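Triphenylmethane reductase (Citrobacter sp., PDB 2JL1) binds NADP(H) in a Rossmann-type domain and probably uses it to reduce triphenylmethane dyes, a reaction of interest for bioremediation. Local coordinates at residues F1-T6 with V67-I73; D53-P57 with Q86-V90; F228-K232 with T245-A250. All blocks are in the same frame, centred on the assembly; numbering follows the deposited sequence.

Interaction 1: F1-T6 with V67-I73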
loop_
_atom_site.group_PDB
_atom_site.type_symbol
_atom_site.label_atom_id
_atom_site.label_comp_id
_atom_site.label_asym_id
_atom_site.label_seq_id
_atom_site.Cartn_x
_atom_site.Cartn_y
_atom_site.Cartn_z
ATOM N N PHE A 1 20.385 12.454 19.083
ATOM C CA PHE A 1 20.791 11.549 17.960
ATOM C C PHE A 1 20.366 12.004 16.540
ATOM O O PHE A 1 19.733 13.050 16.352
ATOM C CB PHE A 1 20.351 10.096 18.229
ATOM C CG PHE A 1 21.382 9.084 17.821
ATOM C CD1 PHE A 1 22.342 8.649 18.726
ATOM C CD2 PHE A 1 21.413 8.589 16.519
ATOM C CE1 PHE A 1 23.320 7.733 18.341
ATOM C CE2 PHE A 1 22.385 7.679 16.125
ATOM C CZ PHE A 1 23.335 7.241 17.034
ATOM N N SER A 2 20.716 11.180 15.553
ATOM C CA SER A 2 20.833 11.604 14.172
ATOM C C SER A 2 19.523 11.684 13.400
ATOM O O SER A 2 18.580 10.917 13.634
ATOM C CB SER A 2 21.775 10.662 13.433
ATOM O OG SER A 2 21.226 9.359 13.443
ATOM N N ILE A 3 19.511 12.622 12.460
ATOM C CA ILE A 3 18.391 12.827 11.546
ATOM C C ILE A 3 18.955 12.630 10.135
ATOM O O ILE A 3 19.928 13.276 9.759
ATOM C CB ILE A 3 17.787 14.234 11.705
ATOM C CG1 ILE A 3 17.291 14.446 13.144
ATOM C CG2 ILE A 3 16.664 14.459 10.660
ATOM C CD1 ILE A 3 17.009 15.906 13.512
ATOM N N ALA A 4 18.378 11.692 9.393
ATOM C CA ALA A 4 18.809 11.386 8.044
ATOM C C ALA A 4 17.711 11.797 7.083
ATOM O O ALA A 4 16.520 11.664 7.399
ATOM C CB ALA A 4 19.094 9.918 7.899
ATOM N N VAL A 5 18.118 12.298 5.924
ATOM C CA VAL A 5 17.186 12.816 4.915
ATOM C C VAL A 5 17.546 12.140 3.619
ATOM O O VAL A 5 18.664 12.322 3.112
ATOM C CB VAL A 5 17.339 14.347 4.758
ATOM C CG1 VAL A 5 16.364 14.930 3.712
ATOM C CG2 VAL A 5 17.161 15.063 6.103
ATOM N N THR A 6 16.627 11.345 3.082
ATOM C CA THR A 6 16.806 10.788 1.732
ATOM C C THR A 6 16.443 11.859 0.697
ATOM O O THR A 6 15.886 12.876 1.061
ATOM C CB THR A 6 16.012 9.476 1.523
ATOM O OG1 THR A 6 14.627 9.773 1.266
ATOM C CG2 THR A 6 16.138 8.585 2.765
ATOM N N VAL A 67 20.755 5.180 12.313
ATOM C CA VAL A 67 19.972 6.431 12.316
ATOM C C VAL A 67 18.735 6.347 13.211
ATOM O O VAL A 67 17.992 5.354 13.203
ATOM C CB VAL A 67 19.704 7.066 10.887
ATOM C CG1 VAL A 67 20.791 6.706 9.895
ATOM C CG2 VAL A 67 18.365 6.707 10.343
ATOM N N SER A 68 18.557 7.392 14.016
ATOM C CA SER A 68 17.461 7.492 14.957
ATOM C C SER A 68 16.171 7.931 14.257
ATOM O O SER A 68 15.161 7.233 14.319
ATOM C CB SER A 68 17.830 8.482 16.061
ATOM O OG SER A 68 16.712 8.738 16.887
ATOM N N LYS A 69 16.218 9.074 13.576
ATOM C CA LYS A 69 15.055 9.581 12.836
ATOM C C LYS A 69 15.316 9.658 11.333
ATOM O O LYS A 69 16.291 10.277 10.905
ATOM C CB LYS A 69 14.687 10.978 13.330
ATOM C CG LYS A 69 14.203 11.053 14.750
ATOM C CD LYS A 69 14.237 12.494 15.237
ATOM C CE LYS A 69 13.326 12.704 16.424
ATOM N NZ LYS A 69 13.708 13.961 17.128
ATOM N N LEU A 70 14.411 9.085 10.536
ATOM C CA LEU A 70 14.569 9.070 9.074
ATOM C C LEU A 70 13.491 9.884 8.386
ATOM O O LEU A 70 12.294 9.639 8.592
ATOM C CB LEU A 70 14.542 7.629 8.525
ATOM C CG LEU A 70 14.630 7.484 6.994
ATOM C CD1 LEU A 70 15.979 7.964 6.448
ATOM C CD2 LEU A 70 14.297 6.066 6.508
ATOM N N LEU A 71 13.902 10.853 7.568
ATOM C CA LEU A 71 12.932 11.503 6.667
ATOM C C LEU A 71 13.053 10.838 5.299
ATOM O O LEU A 71 14.042 11.022 4.579
ATOM C CB LEU A 71 13.119 13.017 6.592
ATOM C CG LEU A 71 12.144 13.706 5.601
ATOM C CD1 LEU A 71 10.664 13.600 6.077
ATOM C CD2 LEU A 71 12.528 15.143 5.353
ATOM N N PHE A 72 12.032 10.048 4.972
ATOM C CA PHE A 72 11.946 9.306 3.744
ATOM C C PHE A 72 11.203 10.246 2.769
ATOM O O PHE A 72 10.007 10.462 2.901
ATOM C CB PHE A 72 11.171 8.014 4.044
ATOM C CG PHE A 72 10.808 7.188 2.831
ATOM C CD1 PHE A 72 11.316 7.493 1.564
ATOM C CD2 PHE A 72 9.965 6.090 2.969
ATOM C CE1 PHE A 72 10.960 6.740 0.444
ATOM C CE2 PHE A 72 9.630 5.315 1.854
ATOM C CZ PHE A 72 10.125 5.675 0.583
ATOM N N ILE A 73 11.938 10.859 1.843
ATOM C CA ILE A 73 11.330 11.724 0.831
ATOM C C ILE A 73 11.052 10.833 -0.362
ATOM O O ILE A 73 11.934 10.100 -0.787
ATOM C CB ILE A 73 12.258 12.915 0.454
ATOM C CG1 ILE A 73 12.436 13.858 1.662
ATOM C CG2 ILE A 73 11.744 13.636 -0.844
ATOM C CD1 ILE A 73 13.351 15.055 1.392
#

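Interaction 2: D53-P57 with Q86-V90. With NAP (NADP nicotinamide-adenine-dinucleotide phosphate), chain B.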
loop_
_atom_site.group_PDB
_atom_site.type_symbol
_atom_site.label_atom_id
_atom_site.label_comp_id
_atom_site.label_asym_id
_atom_site.label_seq_id
_atom_site.Cartn_x
_atom_site.Cartn_y
_atom_site.Cartn_z
ATOM N N ASP A 53 20.795 4.249 -2.464
ATOM C CA ASP A 53 20.058 4.192 -3.716
ATOM C C ASP A 53 18.848 3.259 -3.548
ATOM O O ASP A 53 19.031 2.089 -3.196
ATOM C CB ASP A 53 20.998 3.687 -4.819
ATOM C CG ASP A 53 20.361 3.728 -6.211
ATOM O OD1 ASP A 53 19.114 3.610 -6.334
ATOM O OD2 ASP A 53 21.127 3.874 -7.183
ATOM N N TYR A 54 17.631 3.764 -3.810
ATOM C CA TYR A 54 16.380 2.989 -3.589
ATOM C C TYR A 54 16.301 1.721 -4.435
ATOM O O TYR A 54 15.499 0.845 -4.168
ATOM C CB TYR A 54 15.112 3.812 -3.850
ATOM C CG TYR A 54 15.044 5.160 -3.200
ATOM C CD1 TYR A 54 15.759 5.447 -2.025
ATOM C CD2 TYR A 54 14.258 6.164 -3.764
ATOM C CE1 TYR A 54 15.702 6.704 -1.446
ATOM C CE2 TYR A 54 14.169 7.418 -3.189
ATOM C CZ TYR A 54 14.900 7.691 -2.041
ATOM O OH TYR A 54 14.801 8.939 -1.484
ATOM N N ASN A 55 17.136 1.657 -5.464
ATOM C CA ASN A 55 17.268 0.466 -6.298
ATOM C C ASN A 55 18.223 -0.575 -5.698
ATOM O O ASN A 55 18.329 -1.694 -6.215
ATOM C CB ASN A 55 17.760 0.871 -7.691
ATOM C CG ASN A 55 16.754 1.716 -8.443
ATOM O OD1 ASN A 55 17.115 2.694 -9.102
ATOM N ND2 ASN A 55 15.484 1.340 -8.353
ATOM N N GLN A 56 18.909 -0.209 -4.615
ATOM C CA GLN A 56 19.974 -1.038 -4.044
ATOM C C GLN A 56 19.782 -1.287 -2.542
ATOM O O GLN A 56 20.312 -0.547 -1.715
ATOM C CB GLN A 56 21.353 -0.402 -4.320
ATOM C CG GLN A 56 21.698 -0.226 -5.825
ATOM C CD GLN A 56 22.971 0.595 -6.082
ATOM O OE1 GLN A 56 23.092 1.260 -7.118
ATOM N NE2 GLN A 56 23.920 0.553 -5.149
ATOM N N PRO A 57 19.020 -2.338 -2.186
ATOM C CA PRO A 57 18.734 -2.695 -0.785
ATOM C C PRO A 57 19.949 -2.699 0.158
ATOM O O PRO A 57 19.845 -2.244 1.307
ATOM C CB PRO A 57 18.139 -4.101 -0.913
ATOM C CG PRO A 57 17.425 -4.051 -2.231
ATOM C CD PRO A 57 18.338 -3.252 -3.125
ATOM N N GLN A 86 10.617 0.463 -5.145
ATOM C CA GLN A 86 11.693 1.263 -4.537
ATOM C C GLN A 86 11.335 1.644 -3.110
ATOM O O GLN A 86 12.133 1.470 -2.176
ATOM C CB GLN A 86 11.965 2.520 -5.362
ATOM C CG GLN A 86 12.647 2.230 -6.706
ATOM C CD GLN A 86 12.834 3.480 -7.533
ATOM O OE1 GLN A 86 12.200 4.507 -7.279
ATOM N NE2 GLN A 86 13.708 3.407 -8.530
ATOM N N HIS A 87 10.114 2.146 -2.944
ATOM C CA HIS A 87 9.617 2.524 -1.626
ATOM C C HIS A 87 9.560 1.320 -0.697
ATOM O O HIS A 87 9.889 1.436 0.465
ATOM C CB HIS A 87 8.240 3.193 -1.741
ATOM C CG HIS A 87 8.285 4.607 -2.254
ATOM N ND1 HIS A 87 7.249 5.492 -2.070
ATOM C CD2 HIS A 87 9.243 5.287 -2.935
ATOM C CE1 HIS A 87 7.565 6.660 -2.609
ATOM N NE2 HIS A 87 8.774 6.563 -3.130
ATOM N N ALA A 88 9.144 0.160 -1.196
ATOM C CA ALA A 88 9.108 -1.035 -0.347
ATOM C C ALA A 88 10.509 -1.424 0.142
ATOM O O ALA A 88 10.666 -1.816 1.295
ATOM C CB ALA A 88 8.437 -2.209 -1.044
ATOM N N ASN A 89 11.511 -1.308 -0.737
ATOM C CA ASN A 89 12.916 -1.521 -0.361
ATOM C C ASN A 89 13.363 -0.556 0.728
ATOM O O ASN A 89 14.080 -0.955 1.651
ATOM C CB ASN A 89 13.868 -1.333 -1.551
ATOM C CG ASN A 89 13.751 -2.412 -2.601
ATOM O OD1 ASN A 89 13.302 -3.539 -2.347
ATOM N ND2 ASN A 89 14.195 -2.066 -3.823
ATOM N N VAL A 90 12.967 0.720 0.611
ATOM C CA VAL A 90 13.333 1.725 1.622
ATOM C C VAL A 90 12.789 1.348 3.004
ATOM O O VAL A 90 13.528 1.325 3.996
ATOM C CB VAL A 90 12.856 3.149 1.226
ATOM C CG1 VAL A 90 13.050 4.124 2.376
ATOM C CG2 VAL A 90 13.636 3.635 0.001
HETATM P PA NAP B . 13.522 16.379 -6.990
HETATM O O1A NAP B . 13.235 15.933 -8.381
HETATM O O2A NAP B . 14.253 17.659 -6.879
HETATM O O5B NAP B . 14.302 15.256 -6.170
HETATM C C5B NAP B . 14.054 13.871 -6.286
HETATM C C4B NAP B . 15.152 13.220 -5.459
HETATM O O4B NAP B . 15.037 11.803 -5.487
HETATM C C3B NAP B . 16.508 13.595 -6.059
HETATM O O3B NAP B . 17.381 13.993 -5.033
HETATM C C2B NAP B . 17.005 12.310 -6.659
HETATM O O2B NAP B . 18.383 12.187 -6.497
HETATM C C1B NAP B . 16.318 11.284 -5.783
HETATM N N9A NAP B . 16.313 9.980 -6.460
HETATM C C8A NAP B . 15.873 9.681 -7.720
HETATM N N7A NAP B . 16.071 8.357 -7.924
HETATM C C5A NAP B . 16.651 7.827 -6.821
HETATM C C6A NAP B . 17.073 6.537 -6.500
HETATM N N6A NAP B . 16.943 5.536 -7.366
HETATM N N1A NAP B . 17.635 6.307 -5.265
HETATM C C2A NAP B . 17.789 7.338 -4.364
HETATM N N3A NAP B . 17.365 8.609 -4.680
HETATM C C4A NAP B . 16.810 8.844 -5.896
HETATM O O3 NAP B . 12.092 16.480 -6.226
HETATM P PN NAP B . 11.548 17.559 -5.162
HETATM O O1N NAP B . 12.590 17.706 -4.132
HETATM O O2N NAP B . 11.057 18.758 -5.897
HETATM O O5D NAP B . 10.299 16.744 -4.471
HETATM C C5D NAP B . 10.558 15.604 -3.662
HETATM C C4D NAP B . 9.621 14.420 -3.927
HETATM O O4D NAP B . 8.276 14.858 -3.839
HETATM C C3D NAP B . 9.781 13.835 -5.332
HETATM O O3D NAP B . 10.695 12.772 -5.424
HETATM C C2D NAP B . 8.383 13.394 -5.720
HETATM O O2D NAP B . 8.073 12.064 -5.359
HETATM C C1D NAP B . 7.500 14.299 -4.888
HETATM N N1N NAP B . 6.913 15.312 -5.780
HETATM C C2N NAP B . 5.893 16.057 -5.278
HETATM C C3N NAP B . 5.270 16.983 -6.063
HETATM C C7N NAP B . 4.154 17.778 -5.535
HETATM O O7N NAP B . 3.655 18.809 -6.383
HETATM N N7N NAP B . 3.675 17.447 -4.330
HETATM C C4N NAP B . 5.749 17.240 -7.365
HETATM C C5N NAP B . 6.841 16.548 -7.827
HETATM C C6N NAP B . 7.391 15.532 -7.038
HETATM P P2B NAP B . 19.421 12.625 -7.653
HETATM O O1X NAP B . 19.906 14.022 -7.315
HETATM O O2X NAP B . 18.781 12.637 -9.031
HETATM O O3X NAP B . 20.540 11.606 -7.589
#

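Interaction 3: F228-K232 with T245-A250. Unlike the reference sequence in segment 245-250: Thr-245 (reference Ala).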
loop_
_atom_site.group_PDB
_atom_site.type_symbol
_atom_site.label_atom_id
_atom_site.label_comp_id
_atom_site.label_asym_id
_atom_site.label_seq_id
_atom_site.Cartn_x
_atom_site.Cartn_y
_atom_site.Cartn_z
ATOM N N PHE A 228 -7.976 20.055 -22.416
ATOM C CA PHE A 228 -6.875 19.126 -22.245
ATOM C C PHE A 228 -5.996 18.997 -23.503
ATOM O O PHE A 228 -4.767 19.135 -23.435
ATOM C CB PHE A 228 -7.419 17.758 -21.855
ATOM C CG PHE A 228 -6.354 16.740 -21.529
ATOM C CD1 PHE A 228 -5.884 16.603 -20.226
ATOM C CD2 PHE A 228 -5.849 15.893 -22.513
ATOM C CE1 PHE A 228 -4.909 15.650 -19.910
ATOM C CE2 PHE A 228 -4.865 14.944 -22.201
ATOM C CZ PHE A 228 -4.399 14.829 -20.896
ATOM N N GLU A 229 -6.621 18.728 -24.640
ATOM C CA GLU A 229 -5.869 18.486 -25.877
ATOM C C GLU A 229 -5.277 19.799 -26.414
ATOM O O GLU A 229 -4.154 19.818 -26.916
ATOM C CB GLU A 229 -6.740 17.764 -26.926
ATOM C CG GLU A 229 -6.050 16.600 -27.696
ATOM C CD GLU A 229 -5.530 15.445 -26.800
ATOM O OE1 GLU A 229 -4.295 15.258 -26.763
ATOM O OE2 GLU A 229 -6.332 14.721 -26.143
ATOM N N GLU A 230 -6.002 20.901 -26.268
ATOM C CA GLU A 230 -5.434 22.201 -26.604
ATOM C C GLU A 230 -4.223 22.540 -25.716
ATOM O O GLU A 230 -3.229 23.066 -26.205
ATOM C CB GLU A 230 -6.488 23.288 -26.526
ATOM C CG GLU A 230 -7.512 23.234 -27.663
ATOM C CD GLU A 230 -8.669 24.185 -27.444
ATOM O OE1 GLU A 230 -9.123 24.355 -26.288
ATOM O OE2 GLU A 230 -9.130 24.771 -28.442
ATOM N N GLU A 231 -4.301 22.221 -24.427
ATOM C CA GLU A 231 -3.165 22.430 -23.517
ATOM C C GLU A 231 -1.917 21.647 -23.940
ATOM O O GLU A 231 -0.847 22.238 -24.107
ATOM C CB GLU A 231 -3.530 22.095 -22.067
ATOM C CG GLU A 231 -2.409 22.423 -21.048
ATOM C CD GLU A 231 -2.145 23.927 -20.892
ATOM O OE1 GLU A 231 -3.023 24.752 -21.236
ATOM O OE2 GLU A 231 -1.051 24.278 -20.421
ATOM N N LYS A 232 -2.069 20.330 -24.096
ATOM C CA LYS A 232 -0.984 19.428 -24.508
ATOM C C LYS A 232 -0.252 19.977 -25.726
ATOM O O LYS A 232 0.989 20.036 -25.730
ATOM C CB LYS A 232 -1.529 18.023 -24.776
ATOM C CG LYS A 232 -0.574 16.876 -24.448
ATOM C CD LYS A 232 -1.330 15.590 -24.074
ATOM C CE LYS A 232 -1.620 14.711 -25.298
ATOM N NZ LYS A 232 -2.343 13.419 -24.986
ATOM N N THR A 245 4.504 17.510 -21.073
ATOM C CA THR A 245 3.348 18.297 -21.477
ATOM C C THR A 245 2.031 17.573 -21.144
ATOM O O THR A 245 1.031 18.192 -20.756
ATOM C CB THR A 245 3.440 18.675 -22.957
ATOM O OG1 THR A 245 2.614 19.811 -23.201
ATOM C CG2 THR A 245 2.988 17.548 -23.843
ATOM N N GLU A 246 2.073 16.250 -21.287
ATOM C CA GLU A 246 0.989 15.359 -20.926
ATOM C C GLU A 246 0.773 15.352 -19.419
ATOM O O GLU A 246 -0.371 15.392 -18.974
ATOM C CB GLU A 246 1.286 13.942 -21.437
ATOM C CG GLU A 246 0.586 12.821 -20.700
ATOM C CD GLU A 246 -0.907 12.801 -20.920
ATOM O OE1 GLU A 246 -1.338 13.048 -22.073
ATOM O OE2 GLU A 246 -1.646 12.517 -19.937
ATOM N N ILE A 247 1.862 15.298 -18.645
ATOM C CA ILE A 247 1.783 15.307 -17.180
ATOM C C ILE A 247 1.169 16.627 -16.672
ATOM O O ILE A 247 0.315 16.641 -15.785
ATOM C CB ILE A 247 3.188 15.147 -16.514
ATOM C CG1 ILE A 247 3.947 13.918 -17.045
ATOM C CG2 ILE A 247 3.062 15.128 -14.971
ATOM C CD1 ILE A 247 3.387 12.554 -16.635
ATOM N N THR A 248 1.622 17.726 -17.252
ATOM C CA THR A 248 1.161 19.051 -16.876
ATOM C C THR A 248 -0.341 19.212 -17.180
ATOM O O THR A 248 -1.112 19.655 -16.322
ATOM C CB THR A 248 1.993 20.102 -17.611
ATOM O OG1 THR A 248 3.368 19.951 -17.211
ATOM C CG2 THR A 248 1.514 21.515 -17.301
ATOM N N ALA A 249 -0.745 18.856 -18.400
ATOM C CA ALA A 249 -2.167 18.894 -18.761
ATOM C C ALA A 249 -2.980 17.995 -17.834
ATOM O O ALA A 249 -4.133 18.313 -17.533
ATOM C CB ALA A 249 -2.380 18.490 -20.196
ATOM N N ALA A 250 -2.402 16.877 -17.381
ATOM C CA ALA A 250 -3.167 15.951 -16.550
ATOM C C ALA A 250 -3.361 16.536 -15.154
ATOM O O ALA A 250 -4.398 16.322 -14.519
ATOM C CB ALA A 250 -2.498 14.578 -16.479
#

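Interaction 1: F1-T6 with V67-I73
Val-5 and Leu-71 lie side by side and point the same way from neighbouring parallel strands, 3-5 and 69-72, in the middle of the Rossmann-fold sheet. Ile-3 and Lys-69 pair in the same manner on that face, with Ile-3 CG1 4.2 Å from Lys-69 CD. The lysine chain then runs on, extended, and its NZ bonds to the backbone of Leu-186. Helix 11-20 covers Ile-3, Val-5 and Leu-71. Val-5 has CG1 anti to the backbone N (chi1 -179°), which carries this methyl to 3.8 Å from Ile-73 CD1.

Ala-4 and Leu-70 occupy the other face. Ala-4 CB sits 4.0 Å from Leu-70 CD1 and also meets both methyls of Val-67. Thr-6 crosses Leu-70 at about a right angle, CG2 against CD1.

The backbones are joined by a regular ladder. Lys-69 N bonds to Ser-2 O, Ala-4 N to Lys-69 O, Leu-71 N to Ala-4 O and Thr-6 N to Leu-71 O. Past the ladder a side chain takes over. Thr-6 OG1 bonds to Tyr-54 OH and also accepts from the backbone N of Ile-73 at 3.0 Å, with an N-H...O angle of 153°.

Interaction 2: D53-P57 with Q86-V90
The Tyr-54 ring has the adenine of NADP over one face, and Val-90 of helix 80-96 approaches it obliquely from the side opposite the adenine. Adenine C2A stands 3.4 Å above the ring plane, over its centre. Val-90 CG2 comes to 3.4 Å from Tyr-54 CD1, a close apolar contact. Lower on the side chain, Tyr-54 CB rests on Gln-86 CB at 3.7 Å. The tyrosine is thus wedged between the cofactor and the helix. Its CG is anti to the carbonyl carbon (chi1 -49°), which lays the ring along the adenine.

The backbone of the same residue serves both partners. Tyr-54 N donates to adenine N1A at 2.9 Å. Tyr-54 O accepts from Asn-89 ND2 at 3.2 Å. That bond is almost straight (174°), and the oxygen lies in the plane of the Asn-89 amide. Pro-57 CG packs against the same amide.

These contacts form part of the adenine pocket of a Rossmann-type NADP site, in the loop that follows strand 48-51. The loop is a type I turn from Asp-53 to Gln-56, with an Asx turn at its start. Asp-53 OD1 takes the backbone N of Asn-55 from above the carboxylate plane, 35° out of it. Asp-53 OD1 also accepts from the adenine amino group, with N6A at 3.1 Å. One carboxylate oxygen therefore fixes the turn and reads the adenine edge together with Tyr-54 N. The Asn-55 side chain crosses that of Gln-86 obliquely. Asn-89 also packs on Val-85 of the second subunit.

Interaction 3: F228-K232 with T245-A250
Phe-228 has its CG anti to the backbone N (chi1 -175°), which swings the ring across to Ala-249 on the neighbouring helix. Glu-246 also leaves its helix with CG anti to the backbone N, then bends at chi2. This bend turns its carboxylate back toward Phe-228 and Lys-232.

Ala-249 CB lies over one face of the Phe-228 ring, 4.2 Å from the centroid and offset toward the rim. This is a CH-pi contact. Phe-228 CD1 also comes to 3.6 Å from Ala-249 O, which accepts a hydrogen bond from Asn-164. At the ring edge, Glu-246 OE2 lies in the ring plane, 3.7 Å from Phe-228 CZ. The carboxylate and ring planes are 55° apart. Glu-231, three residues on from Phe-228, touches the same methyl: its CG is 4.0 Å from Ala-249 CB.

Lys-232 and Glu-246 lie side by side and point the same way. NZ of Lys-232 forms a salt bridge to Glu-246 OE1 at 3.1 Å, nearly along the C-O axis of that oxygen. Lys-232 NZ makes a second salt bridge within its own helix, to Glu-229 OE1 at 3.2 Å. One ammonium group thus stands between two carboxylates and probably eases the repulsion between them. Nearer the backbone, Lys-232 CG packs on Thr-245 CG2 at 3.7 Å, and the two side chains cross at about a right angle.

Helices 228-237 and 242-256 follow each other in the chain. Their short segments run roughly antiparallel, at 142°, with axes 9.0 Å apart. An alanine against an aromatic ring and a salt-bridge network join them as a helical hairpin, away from the NADP site.

How the interactions relate
Interactions 1 and 2 belong to the Rossmann-type part of the chain, with centres about 15 Å apart. Their segments alternate along the sequence: 1-6, 53-57, 67-73, then 86-90. Strand 69-72 leads on to helix 80-96, so the two contacts share a strand-to-helix unit. They also touch directly, with Phe-72 packed on His-87 and Val-90. Together they link the central sheet to the adenine end of the NADP site. Interaction 3 lies in the later part of the chain, on the other side of the chain's centre from interaction 1, between helices 228-237 and 242-256. Its centre is about 37 Å from that of interaction 1 and about 31 Å from that of interaction 2, and it touches neither.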